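Long-range contacts in uncharacterized protein (Bacteroides thetaiotaomicron VPI-5482, PDB 3KNY), which is of unknown function but has two domains and is probably made as a lipoprotein by this bacterium: residues A[8-13]-A[210-215]; A[12-17]-A[89-94]. All coordinates share one frame; numbering follows the deposited sequence. Where two conformers were deposited one is given.

Contact 1: residues A[8-13]-A[210-215]; sequences DWVVNE and VQKTGF
N12, just past the end of strand 8-10, puts its side chain where a backbone partner would be expected, its OD1 accepting the backbone N-H of T213 at 3.1 Å. The contact is a short parallel pairing in a mixed beta-sheet, where strand 8-10 lies along strand 204-217 and then peels away through an inverse gamma turn centred on N12. Regular pairing includes the V10-V210 bridge, with V10 O taking the N-H of Q211 at 2.9 Å. Backbone bonding between V10 and T209 continues the pairing backward. With CG anti to the backbone N (chi1 -157°), the N12 amide swings over to the neighbouring strand. The N-H of T213 approaches OD1 from above the carbonyl plane, 64° out of it, while ND2 turns to E92 O. An alanine in place of N12 removes the amide that serves both T213 N and E92 O, and is likely to leave the turn less firmly tied to the sheet. V10 and V210 share one face, where Y133 of strand 124-134 touches both; T213 OG1 is hydrogen-bonded to S192 OG. K212 reaches back on the same face as the valines, its bent chain crossing V10 obliquely, with K212 CE 3.6 Å from V10 CG1.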
loop_
_atom_site.group_PDB
_atom_site.type_symbol
_atom_site.label_atom_id
_atom_site.label_comp_id
_atom_site.label_asym_id
_atom_site.label_seq_id
_atom_site.Cartn_x
_atom_site.Cartn_y
_atom_site.Cartn_z
ATOM N N ASP A 8 -1.842 22.019 6.549
ATOM C CA ASP A 8 -1.991 20.799 7.359
ATOM C C ASP A 8 -0.913 19.761 6.976
ATOM O O ASP A 8 -0.417 19.775 5.863
ATOM C CB ASP A 8 -3.410 20.228 7.184
ATOM C CG ASP A 8 -3.756 19.174 8.231
ATOM O OD1 ASP A 8 -3.560 19.435 9.445
ATOM O OD2 ASP A 8 -4.243 18.086 7.841
ATOM N N TRP A 9 -0.571 18.863 7.903
ATOM C CA TRP A 9 0.546 17.923 7.762
ATOM C C TRP A 9 0.123 16.489 8.017
ATOM O O TRP A 9 -0.430 16.230 9.056
ATOM C CB TRP A 9 1.587 18.264 8.820
ATOM C CG TRP A 9 2.573 19.278 8.436
ATOM C CD1 TRP A 9 2.389 20.632 8.337
ATOM C CD2 TRP A 9 3.947 19.026 8.132
ATOM N NE1 TRP A 9 3.573 21.232 7.973
ATOM C CE2 TRP A 9 4.544 20.266 7.844
ATOM C CE3 TRP A 9 4.728 17.863 8.074
ATOM C CZ2 TRP A 9 5.894 20.379 7.504
ATOM C CZ3 TRP A 9 6.063 17.976 7.738
ATOM C CH2 TRP A 9 6.634 19.227 7.459
ATOM N N VAL A 10 0.425 15.571 7.110
ATOM C CA VAL A 10 0.092 14.159 7.259
ATOM C C VAL A 10 1.359 13.333 7.113
ATOM O O VAL A 10 2.157 13.555 6.201
ATOM C CB VAL A 10 -0.976 13.750 6.217
ATOM C CG1 VAL A 10 -1.078 12.279 6.096
ATOM C CG2 VAL A 10 -2.328 14.352 6.604
ATOM N N VAL A 11 1.554 12.393 8.029
ATOM C CA VAL A 11 2.781 11.613 8.112
ATOM C C VAL A 11 2.460 10.116 8.122
ATOM O O VAL A 11 1.313 9.722 8.110
ATOM C CB VAL A 11 3.593 11.989 9.371
ATOM C CG1 VAL A 11 3.889 13.461 9.362
ATOM C CG2 VAL A 11 2.887 11.577 10.677
ATOM N N ASN A 12 3.492 9.283 8.165
ATOM C CA ASN A 12 3.331 7.856 8.020
ATOM C C ASN A 12 3.058 7.223 9.363
ATOM O O ASN A 12 3.950 6.664 10.002
ATOM C CB ASN A 12 4.564 7.260 7.386
ATOM C CG ASN A 12 4.287 5.953 6.719
ATOM O OD1 ASN A 12 3.357 5.842 5.919
ATOM N ND2 ASN A 12 5.105 4.957 7.009
ATOM N N GLU A 13 1.808 7.331 9.794
ATOM C CA GLU A 13 1.397 6.773 11.048
ATOM C C GLU A 13 0.036 6.086 10.927
ATOM O O GLU A 13 -0.695 6.251 9.939
ATOM C CB GLU A 13 1.408 7.878 12.099
ATOM C CG GLU A 13 0.274 8.903 11.936
ATOM C CD GLU A 13 0.421 10.138 12.841
ATOM O OE1 GLU A 13 1.198 10.131 13.824
ATOM O OE2 GLU A 13 -0.245 11.133 12.524
ATOM N N VAL A 210 2.297 15.918 2.740
ATOM C CA VAL A 210 2.042 14.494 2.865
ATOM C C VAL A 210 3.322 13.671 2.798
ATOM O O VAL A 210 4.071 13.760 1.843
ATOM C CB VAL A 210 1.125 14.007 1.767
ATOM C CG1 VAL A 210 0.908 12.492 1.902
ATOM C CG2 VAL A 210 -0.209 14.789 1.807
ATOM N N GLN A 211 3.569 12.865 3.820
ATOM C CA GLN A 211 4.718 11.969 3.828
ATOM C C GLN A 211 4.186 10.573 4.139
ATOM O O GLN A 211 3.832 10.306 5.286
ATOM C CB GLN A 211 5.723 12.409 4.875
ATOM C CG GLN A 211 6.329 13.749 4.620
ATOM C CD GLN A 211 7.232 14.202 5.765
ATOM O OE1 GLN A 211 6.785 14.692 6.767
ATOM N NE2 GLN A 211 8.494 14.032 5.594
ATOM N N LYS A 212 4.125 9.696 3.131
ATOM C CA LYS A 212 3.564 8.351 3.288
ATOM C C LYS A 212 4.320 7.277 2.532
ATOM O O LYS A 212 5.012 7.578 1.575
ATOM C CB LYS A 212 2.094 8.339 2.821
ATOM C CG LYS A 212 1.219 9.237 3.649
ATOM C CD LYS A 212 0.055 8.533 4.265
ATOM C CE LYS A 212 -0.059 8.896 5.697
ATOM N NZ LYS A 212 -1.167 8.226 6.377
ATOM N N THR A 213 4.163 6.025 2.960
ATOM C CA THR A 213 4.809 4.897 2.305
ATOM C C THR A 213 3.828 3.734 2.167
ATOM O O THR A 213 3.132 3.373 3.096
ATOM C CB THR A 213 6.063 4.438 3.066
ATOM O OG1 THR A 213 7.029 5.498 3.080
ATOM C CG2 THR A 213 6.709 3.223 2.414
ATOM N N GLY A 214 3.768 3.182 0.974
ATOM C CA GLY A 214 2.975 2.033 0.701
ATOM C C GLY A 214 3.865 0.923 0.172
ATOM O O GLY A 214 4.807 1.171 -0.602
ATOM N N PHE A 215 3.545 -0.301 0.590
ATOM C CA PHE A 215 4.277 -1.487 0.200
ATOM C C PHE A 215 3.435 -2.366 -0.701
ATOM O O PHE A 215 2.213 -2.380 -0.621
ATOM C CB PHE A 215 4.739 -2.259 1.439
ATOM C CG PHE A 215 5.793 -1.534 2.242
ATOM C CD1 PHE A 215 5.438 -0.648 3.228
ATOM C CD2 PHE A 215 7.147 -1.712 1.960
ATOM C CE1 PHE A 215 6.416 0.031 3.969
ATOM C CE2 PHE A 215 8.131 -1.044 2.677
ATOM C CZ PHE A 215 7.755 -0.164 3.690
#

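Contact 2: residues A[12-17]-A[89-94]; sequences NEPMQS and NKYEGF
The pyrrolidine of P14 lies over one face of the Y91 ring, its CD 4.2 Å from the ring centroid and 16° off the normal, a CH-pi contact. Around this proline-aromatic pair, an irregular loop after strand 7-10 packs against the lead-in to strand 93-97 of the mixed sheet. P14 CG sits 3.8 Å from Y91 CD1, and the carbonyl carbon of E13 covers the same face nearer the rim. Backbone N of G93 lies on the opposite face, so the phenol is held between the loop and its own chain. N12 O comes to the ring edge, 3.4 Å from Y91 CD2. The tyrosine reaches this slot with CG anti to its own backbone nitrogen (chi1 174°).

Beside the ring, N12 ND2 donates to E92 O at 2.9 Å; the acceptor is almost in the amide plane of N12, although the donor stands well above the carbonyl plane of E92. G93 follows with backbone angles at which a beta carbon would press on that same carbonyl oxygen and also face N12 ND2.

E54, on strand 53-55, positions the pair from the second shell: OE1 is hydrogen-bonded to Y91 OH and OE2 to M15 N, so one carboxylate ties both segments. Farther out, E92 OE1 forms a salt bridge with K186. Y91 OH lies over the centre of the F94 ring, 4.2 Å above its plane, and Y24 meets the same phenylalanine. At the edge of that ring the selenomethionine M15 brings its terminal methyl, CE, 3.6 Å from F94 CE1.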
loop_
_atom_site.group_PDB
_atom_site.type_symbol
_atom_site.label_atom_id
_atom_site.label_comp_id
_atom_site.label_asym_id
_atom_site.label_seq_id
_atom_site.Cartn_x
_atom_site.Cartn_y
_atom_site.Cartn_z
ATOM N N ASN A 12 3.492 9.283 8.165
ATOM C CA ASN A 12 3.331 7.856 8.020
ATOM C C ASN A 12 3.058 7.223 9.363
ATOM O O ASN A 12 3.950 6.664 10.002
ATOM C CB ASN A 12 4.564 7.260 7.386
ATOM C CG ASN A 12 4.287 5.953 6.719
ATOM O OD1 ASN A 12 3.357 5.842 5.919
ATOM N ND2 ASN A 12 5.105 4.957 7.009
ATOM N N GLU A 13 1.808 7.331 9.794
ATOM C CA GLU A 13 1.397 6.773 11.048
ATOM C C GLU A 13 0.036 6.086 10.927
ATOM O O GLU A 13 -0.695 6.251 9.939
ATOM C CB GLU A 13 1.408 7.878 12.099
ATOM C CG GLU A 13 0.274 8.903 11.936
ATOM C CD GLU A 13 0.421 10.138 12.841
ATOM O OE1 GLU A 13 1.198 10.131 13.824
ATOM O OE2 GLU A 13 -0.245 11.133 12.524
ATOM N N PRO A 14 -0.322 5.281 11.932
ATOM C CA PRO A 14 -1.568 4.523 11.820
ATOM C C PRO A 14 -2.800 5.418 11.761
ATOM O O PRO A 14 -2.822 6.485 12.383
ATOM C CB PRO A 14 -1.560 3.688 13.089
ATOM C CG PRO A 14 -0.154 3.588 13.472
ATOM C CD PRO A 14 0.433 4.899 13.131
HETATM N N MSE A 15 -3.801 4.996 10.997
HETATM C CA MSE A 15 -4.997 5.807 10.813
HETATM C C MSE A 15 -5.795 5.888 12.108
HETATM O O MSE A 15 -5.669 5.019 12.976
HETATM C CB MSE A 15 -5.829 5.305 9.619
HETATM C CG MSE A 15 -6.319 3.865 9.632
HETATM SE SE MSE A 15 -7.020 3.382 7.864
HETATM C CE MSE A 15 -5.477 2.543 7.078
ATOM N N GLN A 16 -6.575 6.959 12.262
ATOM C CA GLN A 16 -7.398 7.169 13.478
ATOM C C GLN A 16 -8.792 6.538 13.352
ATOM O O GLN A 16 -9.336 6.052 14.339
ATOM C CB GLN A 16 -7.509 8.666 13.814
ATOM C CG GLN A 16 -6.142 9.386 13.984
ATOM C CD GLN A 16 -5.342 8.908 15.205
ATOM O OE1 GLN A 16 -5.875 8.254 16.108
ATOM N NE2 GLN A 16 -4.061 9.250 15.235
ATOM N N SER A 17 -9.352 6.556 12.139
ATOM C CA SER A 17 -10.614 5.891 11.844
ATOM C C SER A 17 -10.474 5.114 10.556
ATOM O O SER A 17 -9.649 5.452 9.714
ATOM C CB SER A 17 -11.748 6.903 11.649
ATOM O OG SER A 17 -11.807 7.333 10.289
ATOM N N ASN A 89 9.969 -3.719 14.113
ATOM C CA ASN A 89 9.324 -3.376 15.380
ATOM C C ASN A 89 8.382 -2.133 15.358
ATOM O O ASN A 89 7.748 -1.831 16.365
ATOM C CB ASN A 89 10.413 -3.202 16.441
ATOM C CG ASN A 89 11.338 -2.021 16.140
ATOM O OD1 ASN A 89 11.438 -1.575 15.000
ATOM N ND2 ASN A 89 12.001 -1.501 17.168
ATOM N N LYS A 90 8.282 -1.433 14.228
ATOM C CA LYS A 90 7.466 -0.204 14.115
ATOM C C LYS A 90 6.468 -0.225 12.966
ATOM O O LYS A 90 6.624 -0.964 12.003
ATOM C CB LYS A 90 8.366 1.008 13.857
ATOM C CG LYS A 90 9.149 1.514 15.041
ATOM C CD LYS A 90 10.093 2.671 14.629
ATOM C CE LYS A 90 11.464 2.169 14.126
ATOM N NZ LYS A 90 12.294 1.495 15.194
ATOM N N TYR A 91 5.468 0.643 13.046
ATOM C CA TYR A 91 4.519 0.831 11.956
ATOM C C TYR A 91 5.271 1.079 10.664
ATOM O O TYR A 91 6.119 1.947 10.629
ATOM C CB TYR A 91 3.639 2.043 12.208
ATOM C CG TYR A 91 2.729 2.359 11.040
ATOM C CD1 TYR A 91 1.629 1.561 10.756
ATOM C CD2 TYR A 91 2.982 3.436 10.210
ATOM C CE1 TYR A 91 0.814 1.841 9.693
ATOM C CE2 TYR A 91 2.172 3.721 9.138
ATOM C CZ TYR A 91 1.075 2.935 8.890
ATOM O OH TYR A 91 0.258 3.220 7.816
ATOM N N GLU A 92 4.927 0.333 9.618
ATOM C CA GLU A 92 5.619 0.356 8.316
ATOM C C GLU A 92 4.935 1.271 7.302
ATOM O O GLU A 92 5.574 2.128 6.698
ATOM C CB GLU A 92 5.619 -1.062 7.717
ATOM C CG GLU A 92 6.647 -1.980 8.307
ATOM C CD GLU A 92 7.990 -1.792 7.667
ATOM O OE1 GLU A 92 8.244 -2.376 6.577
ATOM O OE2 GLU A 92 8.780 -1.042 8.266
ATOM N N GLY A 93 3.641 1.031 7.095
ATOM C CA GLY A 93 2.826 1.785 6.158
ATOM C C GLY A 93 1.707 0.912 5.618
ATOM O O GLY A 93 1.312 -0.059 6.250
ATOM N N PHE A 94 1.215 1.244 4.436
ATOM C CA PHE A 94 0.189 0.452 3.776
ATOM C C PHE A 94 0.786 -0.761 3.060
ATOM O O PHE A 94 2.003 -0.796 2.842
ATOM C CB PHE A 94 -0.552 1.321 2.796
ATOM C CG PHE A 94 -1.153 2.536 3.425
ATOM C CD1 PHE A 94 -2.221 2.417 4.294
ATOM C CD2 PHE A 94 -0.640 3.805 3.160
ATOM C CE1 PHE A 94 -2.793 3.529 4.887
ATOM C CE2 PHE A 94 -1.215 4.945 3.746
ATOM C CZ PHE A 94 -2.300 4.799 4.616
#

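Overall arrangement
Contacts 1 and 2 lie about 9 Å apart between centres, on the same side of the chain's centre, and both start from the N-terminal segment, sharing N12 and E13. Strand 204-217 links them within the mixed sheet: it pairs in parallel first with strand 7-10 and then with strand 93-97, while strand 188-201 runs antiparallel to it. The handover falls at T213, whose O is probably hydrogen-bonded to F94 N (3.2 Å), as F215 N probably is to F94 O (2.8 Å). Residues 8-15 thus pass from one strand of the sheet to the next, joining the chain's start to its middle and its C-terminal strand.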